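Local coordinates for ABC transporter periplasmic peptide-binding protein (Pseudoalteromonas, PDB 4QFL) that binds dipeptides, here Ala-Phe, probably in the periplasm for delivery to an ABC transporter, at residues F122-D127 with N201-Y206; Q150-I155 with S172-N177; F443-L448 with L469-A474. All coordinates share one frame; numbering follows the deposited sequence.

Contact 1. Residues F122-D127 with N201-Y206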
loop_
_atom_site.group_PDB
_atom_site.type_symbol
_atom_site.label_atom_id
_atom_site.label_comp_id
_atom_site.label_asym_id
_atom_site.label_seq_id
_atom_site.Cartn_x
_atom_site.Cartn_y
_atom_site.Cartn_z
ATOM N N PHE A 122 5.964 18.846 -0.493
ATOM C CA PHE A 122 5.813 18.283 -1.830
ATOM C C PHE A 122 6.955 18.604 -2.795
ATOM O O PHE A 122 7.251 17.804 -3.684
ATOM C CB PHE A 122 4.407 18.550 -2.394
ATOM C CG PHE A 122 3.328 17.852 -1.603
ATOM C CD1 PHE A 122 3.110 16.492 -1.760
ATOM C CD2 PHE A 122 2.597 18.535 -0.644
ATOM C CE1 PHE A 122 2.167 15.843 -1.014
ATOM C CE2 PHE A 122 1.650 17.882 0.110
ATOM C CZ PHE A 122 1.443 16.531 -0.072
ATOM N N SER A 123 7.629 19.733 -2.604
ATOM C CA SER A 123 8.810 19.992 -3.405
ATOM C C SER A 123 9.948 19.066 -2.979
ATOM O O SER A 123 10.853 18.812 -3.762
ATOM C CB SER A 123 9.237 21.459 -3.352
ATOM O OG SER A 123 9.761 21.798 -2.083
ATOM N N ARG A 124 9.902 18.538 -1.758
ATOM C CA ARG A 124 10.900 17.542 -1.359
ATOM C C ARG A 124 10.939 16.368 -2.346
ATOM O O ARG A 124 11.980 15.747 -2.554
ATOM C CB ARG A 124 10.643 17.026 0.065
ATOM C CG ARG A 124 11.574 15.884 0.474
ATOM C CD ARG A 124 11.426 15.447 1.923
ATOM N NE ARG A 124 12.425 14.429 2.258
ATOM C CZ ARG A 124 12.476 13.790 3.422
ATOM N NH1 ARG A 124 11.586 14.053 4.367
ATOM N NH2 ARG A 124 13.408 12.878 3.638
ATOM N N LEU A 125 9.800 16.069 -2.958
ATOM C CA LEU A 125 9.697 14.934 -3.880
ATOM C C LEU A 125 10.276 15.200 -5.276
ATOM O O LEU A 125 10.993 14.360 -5.820
ATOM C CB LEU A 125 8.239 14.480 -4.018
ATOM C CG LEU A 125 7.456 14.299 -2.725
ATOM C CD1 LEU A 125 5.987 14.079 -3.060
ATOM C CD2 LEU A 125 8.015 13.144 -1.905
ATOM N N PHE A 126 9.978 16.360 -5.853
ATOM C CA PHE A 126 10.322 16.590 -7.253
ATOM C C PHE A 126 11.462 17.574 -7.463
ATOM O O PHE A 126 12.039 17.630 -8.544
ATOM C CB PHE A 126 9.103 17.087 -8.033
ATOM C CG PHE A 126 8.631 18.447 -7.610
ATOM C CD1 PHE A 126 9.316 19.581 -7.993
ATOM C CD2 PHE A 126 7.501 18.591 -6.829
ATOM C CE1 PHE A 126 8.891 20.828 -7.600
ATOM C CE2 PHE A 126 7.073 19.840 -6.438
ATOM C CZ PHE A 126 7.768 20.963 -6.826
ATOM N N ASP A 127 11.770 18.365 -6.445
ATOM C CA ASP A 127 12.756 19.423 -6.595
ATOM C C ASP A 127 14.102 18.981 -6.062
ATOM O O ASP A 127 14.276 18.826 -4.860
ATOM C CB ASP A 127 12.289 20.678 -5.859
ATOM C CG ASP A 127 13.081 21.913 -6.232
ATOM O OD1 ASP A 127 14.193 21.786 -6.794
ATOM O OD2 ASP A 127 12.587 23.021 -5.942
ATOM N N ASN A 201 19.047 13.951 9.289
ATOM C CA ASN A 201 18.838 12.516 9.429
ATOM C C ASN A 201 17.786 12.191 10.466
ATOM O O ASN A 201 17.347 11.050 10.579
ATOM C CB ASN A 201 20.137 11.826 9.830
ATOM C CG ASN A 201 20.560 12.160 11.261
ATOM O OD1 ASN A 201 20.525 13.316 11.691
ATOM N ND2 ASN A 201 20.945 11.142 12.007
ATOM N N LEU A 202 17.397 13.197 11.239
ATOM C CA LEU A 202 16.451 13.004 12.327
ATOM C C LEU A 202 15.037 13.267 11.880
ATOM O O LEU A 202 14.095 12.844 12.535
ATOM C CB LEU A 202 16.772 13.954 13.471
ATOM C CG LEU A 202 17.739 13.440 14.525
ATOM C CD1 LEU A 202 18.779 12.500 13.929
ATOM C CD2 LEU A 202 18.382 14.617 15.229
ATOM N N PHE A 203 14.896 13.977 10.766
ATOM C CA PHE A 203 13.595 14.450 10.325
ATOM C C PHE A 203 12.587 13.321 10.162
ATOM O O PHE A 203 11.457 13.418 10.632
ATOM C CB PHE A 203 13.718 15.269 9.036
ATOM C CG PHE A 203 12.483 16.049 8.704
ATOM C CD1 PHE A 203 12.077 17.093 9.501
ATOM C CD2 PHE A 203 11.728 15.733 7.594
ATOM C CE1 PHE A 203 10.935 17.803 9.205
ATOM C CE2 PHE A 203 10.583 16.448 7.296
ATOM C CZ PHE A 203 10.194 17.481 8.103
ATOM N N ASP A 204 13.004 12.239 9.516
ATOM C CA ASP A 204 12.094 11.132 9.228
ATOM C C ASP A 204 11.913 10.138 10.396
ATOM O O ASP A 204 11.029 9.281 10.356
ATOM C CB ASP A 204 12.557 10.400 7.960
ATOM C CG ASP A 204 12.444 11.262 6.714
ATOM O OD1 ASP A 204 11.537 12.107 6.668
ATOM O OD2 ASP A 204 13.261 11.105 5.781
ATOM N N GLN A 205 12.747 10.254 11.427
ATOM C CA GLN A 205 12.733 9.293 12.530
ATOM C C GLN A 205 11.980 9.818 13.735
ATOM O O GLN A 205 11.349 9.063 14.474
ATOM C CB GLN A 205 14.150 8.983 12.979
ATOM C CG GLN A 205 15.040 8.414 11.920
ATOM C CD GLN A 205 16.377 8.031 12.491
ATOM O OE1 GLN A 205 16.505 6.993 13.138
ATOM N NE2 GLN A 205 17.384 8.879 12.277
ATOM N N TYR A 206 12.092 11.119 13.952
ATOM C CA TYR A 206 11.398 11.788 15.039
ATOM C C TYR A 206 10.467 12.794 14.412
ATOM O O TYR A 206 10.838 13.931 14.157
ATOM C CB TYR A 206 12.391 12.459 15.971
ATOM C CG TYR A 206 13.294 11.464 16.617
ATOM C CD1 TYR A 206 14.466 11.073 15.998
ATOM C CD2 TYR A 206 12.967 10.889 17.834
ATOM C CE1 TYR A 206 15.313 10.147 16.583
ATOM C CE2 TYR A 206 13.802 9.963 18.432
ATOM C CZ TYR A 206 14.980 9.597 17.799
ATOM O OH TYR A 206 15.829 8.679 18.368
#
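R124 and D204 meet head-on in a buried, bidentate salt bridge, the end-on form in which each terminal nitrogen takes its own carboxylate oxygen. NH1 of R124 reaches OD1 of D204 at 3.0 Å, and NH2 of R124 reaches OD2 of D204 at 2.8 Å. Both oxygens use their syn lone pairs, and the guanidinium and carboxylate planes differ by only 3°, so the two groups are nearly coplanar. Length makes this possible: the arginine has CG opposite its backbone N (chi1 174°) and stays extended as far as NE, for the backbones come no closer than 12.4 Å, between CA of R124 and CA of F203. F203 adds its ring edge, with CD2 3.6 Å from NH1 of R124 and the two planes inclined at 55°. Y140 accepts from NE of R124, while N43 donates to OD1 of D204, so further bonds fix both charged groups. A methionine in place of this arginine would probably leave the buried D204 carboxylate without its countercharge and Y140 without a donor. The bridge ties helix 115-126 to the loop between helix 188-196 and strand 213-219; F203 also packs on A191 and L194 of helix 188-196, and F122 and F126 lie against strand 152-159.

Contact 2. Residues Q150-I155 with S172-N177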
loop_
_atom_site.group_PDB
_atom_site.type_symbol
_atom_site.label_atom_id
_atom_site.label_comp_id
_atom_site.label_asym_id
_atom_site.label_seq_id
_atom_site.Cartn_x
_atom_site.Cartn_y
_atom_site.Cartn_z
ATOM N N GLN A 150 7.973 13.685 -13.812
ATOM C CA GLN A 150 7.429 14.191 -15.058
ATOM C C GLN A 150 6.050 14.796 -14.832
ATOM O O GLN A 150 5.291 14.989 -15.776
ATOM C CB GLN A 150 7.372 13.081 -16.103
ATOM C CG GLN A 150 8.683 12.331 -16.247
ATOM C CD GLN A 150 8.496 10.898 -16.697
ATOM O OE1 GLN A 150 8.601 9.966 -15.899
ATOM N NE2 GLN A 150 8.220 10.716 -17.982
ATOM N N LEU A 151 5.731 15.103 -13.580
ATOM C CA LEU A 151 4.431 15.694 -13.276
ATOM C C LEU A 151 4.464 17.101 -12.695
ATOM O O LEU A 151 3.940 18.031 -13.306
ATOM C CB LEU A 151 3.607 14.796 -12.361
ATOM C CG LEU A 151 2.159 15.287 -12.356
ATOM C CD1 LEU A 151 1.603 15.215 -13.756
ATOM C CD2 LEU A 151 1.306 14.479 -11.417
ATOM N N ILE A 152 5.048 17.265 -11.513
ATOM C CA ILE A 152 4.979 18.563 -10.833
ATOM C C ILE A 152 6.101 19.522 -11.244
ATOM O O ILE A 152 7.275 19.241 -11.010
ATOM C CB ILE A 152 4.992 18.415 -9.301
ATOM C CG1 ILE A 152 3.813 17.561 -8.834
ATOM C CG2 ILE A 152 4.912 19.769 -8.659
ATOM C CD1 ILE A 152 3.842 17.253 -7.354
ATOM N N ARG A 153 5.732 20.653 -11.848
ATOM C CA ARG A 153 6.710 21.647 -12.303
ATOM C C ARG A 153 7.109 22.577 -11.162
ATOM O O ARG A 153 8.293 22.794 -10.892
ATOM C CB ARG A 153 6.160 22.465 -13.484
ATOM C CG ARG A 153 7.204 23.331 -14.218
ATOM C CD ARG A 153 6.537 24.315 -15.186
ATOM N NE ARG A 153 6.052 25.510 -14.491
ATOM C CZ ARG A 153 5.025 26.255 -14.891
ATOM N NH1 ARG A 153 4.357 25.935 -15.988
ATOM N NH2 ARG A 153 4.661 27.319 -14.186
ATOM N N LYS A 154 6.112 23.137 -10.495
ATOM C CA LYS A 154 6.365 23.943 -9.327
ATOM C C LYS A 154 5.074 24.049 -8.538
ATOM O O LYS A 154 4.023 23.612 -8.993
ATOM C CB LYS A 154 6.915 25.328 -9.711
ATOM C CG LYS A 154 6.032 26.161 -10.627
ATOM C CD LYS A 154 6.673 27.527 -10.902
ATOM C CE LYS A 154 5.726 28.474 -11.657
ATOM N NZ LYS A 154 6.295 29.850 -11.877
ATOM N N ILE A 155 5.173 24.591 -7.333
ATOM C CA ILE A 155 4.010 24.938 -6.544
ATOM C C ILE A 155 4.141 26.417 -6.230
ATOM O O ILE A 155 5.076 26.831 -5.539
ATOM C CB ILE A 155 3.967 24.161 -5.219
ATOM C CG1 ILE A 155 4.194 22.673 -5.466
ATOM C CG2 ILE A 155 2.645 24.421 -4.485
ATOM C CD1 ILE A 155 4.253 21.848 -4.201
ATOM N N SER A 172 -5.390 12.521 -14.784
ATOM C CA SER A 172 -6.688 12.473 -14.133
ATOM C C SER A 172 -6.630 11.778 -12.788
ATOM O O SER A 172 -7.608 11.775 -12.054
ATOM C CB SER A 172 -7.730 11.814 -15.034
ATOM O OG SER A 172 -7.283 10.562 -15.522
ATOM N N SER A 173 -5.479 11.203 -12.454
ATOM C CA SER A 173 -5.334 10.490 -11.188
ATOM C C SER A 173 -4.717 11.383 -10.141
ATOM O O SER A 173 -4.499 10.963 -9.013
ATOM C CB SER A 173 -4.457 9.252 -11.370
ATOM O OG SER A 173 -3.180 9.622 -11.864
ATOM N N PHE A 174 -4.438 12.625 -10.502
ATOM C CA PHE A 174 -3.607 13.467 -9.648
ATOM C C PHE A 174 -4.158 13.691 -8.226
ATOM O O PHE A 174 -3.490 13.394 -7.236
ATOM C CB PHE A 174 -3.315 14.798 -10.334
ATOM C CG PHE A 174 -2.525 15.731 -9.493
ATOM C CD1 PHE A 174 -1.162 15.567 -9.369
ATOM C CD2 PHE A 174 -3.152 16.756 -8.794
ATOM C CE1 PHE A 174 -0.426 16.424 -8.572
ATOM C CE2 PHE A 174 -2.430 17.605 -7.999
ATOM C CZ PHE A 174 -1.065 17.444 -7.886
ATOM N N LEU A 175 -5.373 14.214 -8.115
ATOM C CA LEU A 175 -5.967 14.382 -6.789
ATOM C C LEU A 175 -6.021 13.060 -6.013
ATOM O O LEU A 175 -5.793 13.041 -4.808
ATOM C CB LEU A 175 -7.367 15.000 -6.870
ATOM C CG LEU A 175 -7.430 16.516 -7.046
ATOM C CD1 LEU A 175 -8.843 16.985 -6.854
ATOM C CD2 LEU A 175 -6.522 17.190 -6.047
ATOM N N ALA A 176 -6.329 11.959 -6.697
ATOM C CA ALA A 176 -6.382 10.654 -6.024
ATOM C C ALA A 176 -5.041 10.390 -5.364
ATOM O O ALA A 176 -4.975 9.985 -4.206
ATOM C CB ALA A 176 -6.738 9.539 -7.002
ATOM N N ASN A 177 -3.972 10.649 -6.100
ATOM C CA ASN A 177 -2.628 10.479 -5.561
ATOM C C ASN A 177 -2.320 11.437 -4.414
ATOM O O ASN A 177 -1.589 11.086 -3.495
ATOM C CB ASN A 177 -1.579 10.598 -6.663
ATOM C CG ASN A 177 -1.628 9.450 -7.632
ATOM O OD1 ASN A 177 -1.839 8.306 -7.249
ATOM N ND2 ASN A 177 -1.438 9.749 -8.899
#
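L151, at the lead-in to edge strand 152-159 of a four-stranded antiparallel sheet, and I152 on that strand pack against F174 at the start of the short helix 174-178, a strand-to-helix contact within a solute-binding protein of family 5. The interaction across it is apolar. L151 puts its CD2 methyl at the rim of the F174 ring, close to the ring plane, so the methyl abuts the edge and does not lie over a face. I152 contributes more loosely: its CB does not point at the helix, but CG1 comes within 4.4 Å of CE1 of F174, obliquely to the ring. F174 has CG opposite its backbone N (chi1 177°), which carries the ring off the start of the helix toward the strand, where V91 and L167 of the same sheet also touch it.

Backbone hydrogen bonds hold the two frames in place. N177 N bonds to S173 O at 3.0 Å in the first helical turn, while R153 and K154 both face E166 of the adjacent strand, forming a classic beta bulge directly after I152. I152 also packs on F126 of helix 115-126. The closest approach between the segments is CD2 of L151 to CD1 of F174, at 3.4 Å.

Contact 3. Residues F443-L448 with L469-A474; sequences FFSPLL and LLLTKA
L471 of helix 465-475 packs its two methyls on F444 and S445. CD2 of L471 lies 3.5 Å from CB of F444 and 3.9 Å from CG of F444, so the contact is with the root of the phenylalanine and the ring meets the methyl obliquely. Both methyls touch that CB: CD1 of L471 is 3.9 Å from CB of F444, and it also reaches OG of S445 at 3.8 Å. These are van der Waals contacts, and L471 gives the larger share of the buried surface.

The next layer explains the poses. F444 has CG opposite its carbonyl carbon (chi1 -66°), and although its CB faces helix 465-475, the ring turns off to lie against Y487, nearly parallel to it, with planes about 10° apart. S445 OG hydrogen-bonds to D441 OD1, which holds the hydroxyl beside the leucine methyl. The backbone of this weakly bonded turn is gathered at F444 O, which accepts from N of L447 and from N of L448, the latter at 2.9 Å.

Farther out, F444 and L448 both touch F467 of helix 465-475 and I494 of helix 480-497, whereas A474 meets Y487 on the latter. P446 and L447 rest on W433 of strand 428-434, a residue that lines the pockets of both bound amino acids. The contact thus places helix 445-448 between this pocket strand and helices 465-475 and 480-497.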
loop_
_atom_site.group_PDB
_atom_site.type_symbol
_atom_site.label_atom_id
_atom_site.label_comp_id
_atom_site.label_asym_id
_atom_site.label_seq_id
_atom_site.Cartn_x
_atom_site.Cartn_y
_atom_site.Cartn_z
ATOM N N PHE A 443 -4.011 0.425 -9.356
ATOM C CA PHE A 443 -3.667 -0.982 -9.543
ATOM C C PHE A 443 -2.668 -1.166 -10.680
ATOM O O PHE A 443 -2.223 -2.279 -10.938
ATOM C CB PHE A 443 -4.916 -1.817 -9.850
ATOM C CG PHE A 443 -5.669 -2.259 -8.628
ATOM C CD1 PHE A 443 -5.256 -3.378 -7.911
ATOM C CD2 PHE A 443 -6.781 -1.558 -8.191
ATOM C CE1 PHE A 443 -5.932 -3.795 -6.780
ATOM C CE2 PHE A 443 -7.463 -1.965 -7.068
ATOM C CZ PHE A 443 -7.039 -3.085 -6.358
ATOM N N PHE A 444 -2.325 -0.080 -11.362
ATOM C CA PHE A 444 -1.512 -0.190 -12.565
ATOM C C PHE A 444 -0.218 0.575 -12.453
ATOM O O PHE A 444 0.859 -0.009 -12.456
ATOM C CB PHE A 444 -2.303 0.279 -13.777
ATOM C CG PHE A 444 -3.476 -0.601 -14.102
ATOM C CD1 PHE A 444 -3.284 -1.847 -14.697
ATOM C CD2 PHE A 444 -4.758 -0.198 -13.807
ATOM C CE1 PHE A 444 -4.361 -2.663 -15.007
ATOM C CE2 PHE A 444 -5.844 -1.006 -14.112
ATOM C CZ PHE A 444 -5.646 -2.240 -14.710
ATOM N N SER A 445 -0.323 1.890 -12.339
ATOM C CA SER A 445 0.871 2.718 -12.300
ATOM C C SER A 445 1.862 2.388 -11.163
ATOM O O SER A 445 3.066 2.351 -11.404
ATOM C CB SER A 445 0.505 4.201 -12.346
ATOM O OG SER A 445 0.114 4.560 -13.665
ATOM N N PRO A 446 1.375 2.123 -9.931
ATOM C CA PRO A 446 2.336 1.823 -8.857
ATOM C C PRO A 446 2.868 0.394 -8.885
ATOM O O PRO A 446 3.654 0.030 -8.007
ATOM C CB PRO A 446 1.518 2.005 -7.569
ATOM C CG PRO A 446 0.220 2.648 -7.984
ATOM C CD PRO A 446 0.001 2.259 -9.423
ATOM N N LEU A 447 2.449 -0.406 -9.858
ATOM C CA LEU A 447 2.727 -1.832 -9.823
ATOM C C LEU A 447 3.495 -2.298 -11.021
ATOM O O LEU A 447 4.568 -2.874 -10.886
ATOM C CB LEU A 447 1.420 -2.611 -9.802
ATOM C CG LEU A 447 1.084 -3.374 -8.534
ATOM C CD1 LEU A 447 1.121 -2.433 -7.348
ATOM C CD2 LEU A 447 -0.270 -4.026 -8.681
ATOM N N LEU A 448 2.912 -2.070 -12.197
ATOM C CA LEU A 448 3.403 -2.652 -13.449
ATOM C C LEU A 448 4.037 -1.687 -14.468
ATOM O O LEU A 448 4.506 -2.120 -15.518
ATOM C CB LEU A 448 2.276 -3.439 -14.124
ATOM C CG LEU A 448 1.904 -4.759 -13.452
ATOM C CD1 LEU A 448 0.716 -5.394 -14.145
ATOM C CD2 LEU A 448 3.080 -5.711 -13.445
ATOM N N LEU A 469 1.791 2.970 -22.185
ATOM C CA LEU A 469 1.109 3.904 -23.061
ATOM C C LEU A 469 -0.392 3.845 -22.803
ATOM O O LEU A 469 -1.068 4.871 -22.805
ATOM C CB LEU A 469 1.426 3.609 -24.526
ATOM C CG LEU A 469 0.939 4.669 -25.502
ATOM C CD1 LEU A 469 1.417 6.043 -25.059
ATOM C CD2 LEU A 469 1.447 4.341 -26.872
ATOM N N LEU A 470 -0.916 2.646 -22.574
ATOM C CA LEU A 470 -2.320 2.519 -22.202
ATOM C C LEU A 470 -2.605 3.301 -20.927
ATOM O O LEU A 470 -3.644 3.945 -20.799
ATOM C CB LEU A 470 -2.694 1.048 -21.996
ATOM C CG LEU A 470 -2.768 0.159 -23.236
ATOM C CD1 LEU A 470 -2.979 -1.304 -22.858
ATOM C CD2 LEU A 470 -3.873 0.660 -24.150
ATOM N N LEU A 471 -1.680 3.234 -19.977
ATOM C CA LEU A 471 -1.875 3.902 -18.699
ATOM C C LEU A 471 -1.887 5.422 -18.885
ATOM O O LEU A 471 -2.700 6.135 -18.299
ATOM C CB LEU A 471 -0.793 3.477 -17.697
ATOM C CG LEU A 471 -0.615 1.976 -17.426
ATOM C CD1 LEU A 471 0.328 1.749 -16.260
ATOM C CD2 LEU A 471 -1.937 1.305 -17.147
ATOM N N THR A 472 -0.986 5.910 -19.724
ATOM C CA THR A 472 -0.884 7.332 -19.983
ATOM C C THR A 472 -2.142 7.891 -20.637
ATOM O O THR A 472 -2.637 8.953 -20.256
ATOM C CB THR A 472 0.309 7.605 -20.886
ATOM O OG1 THR A 472 1.488 7.164 -20.210
ATOM C CG2 THR A 472 0.417 9.093 -21.194
ATOM N N LYS A 473 -2.657 7.173 -21.630
ATOM C CA LYS A 473 -3.856 7.617 -22.325
ATOM C C LYS A 473 -5.055 7.667 -21.376
ATOM O O LYS A 473 -5.862 8.595 -21.431
ATOM C CB LYS A 473 -4.123 6.730 -23.540
ATOM C CG LYS A 473 -2.962 6.736 -24.525
ATOM C CD LYS A 473 -3.256 5.936 -25.779
ATOM C CE LYS A 473 -2.119 6.070 -26.783
ATOM N NZ LYS A 473 -2.480 5.491 -28.102
ATOM N N ALA A 474 -5.141 6.682 -20.485
ATOM C CA ALA A 474 -6.195 6.634 -19.469
ATOM C C ALA A 474 -6.085 7.805 -18.508
ATOM O O ALA A 474 -7.065 8.204 -17.887
ATOM C CB ALA A 474 -6.136 5.317 -18.705
#

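In the fold
Along the chain, contact 2 falls between the two halves of contact 1, and contact 3 follows both. Contacts 1 and 2, with centres 18 Å apart, share one hydrophobic seam: helix 115-126 of contact 1 lies on strand 152-159 of contact 2, with F122 CB 3.8 Å from I155 CD1. Contacts 2 and 3 have centres 15 Å apart and touch where S172 OG approaches A474 O at 3.3 Å. Contacts 1 and 3 do not meet, their nearest atoms being about 14 Å apart. Contact 2 therefore bridges the other two, linking the four-stranded sheet and helix 115-126 to helix 465-475 and, through it, to helix 445-448, which rests on W433 of the dipeptide pocket.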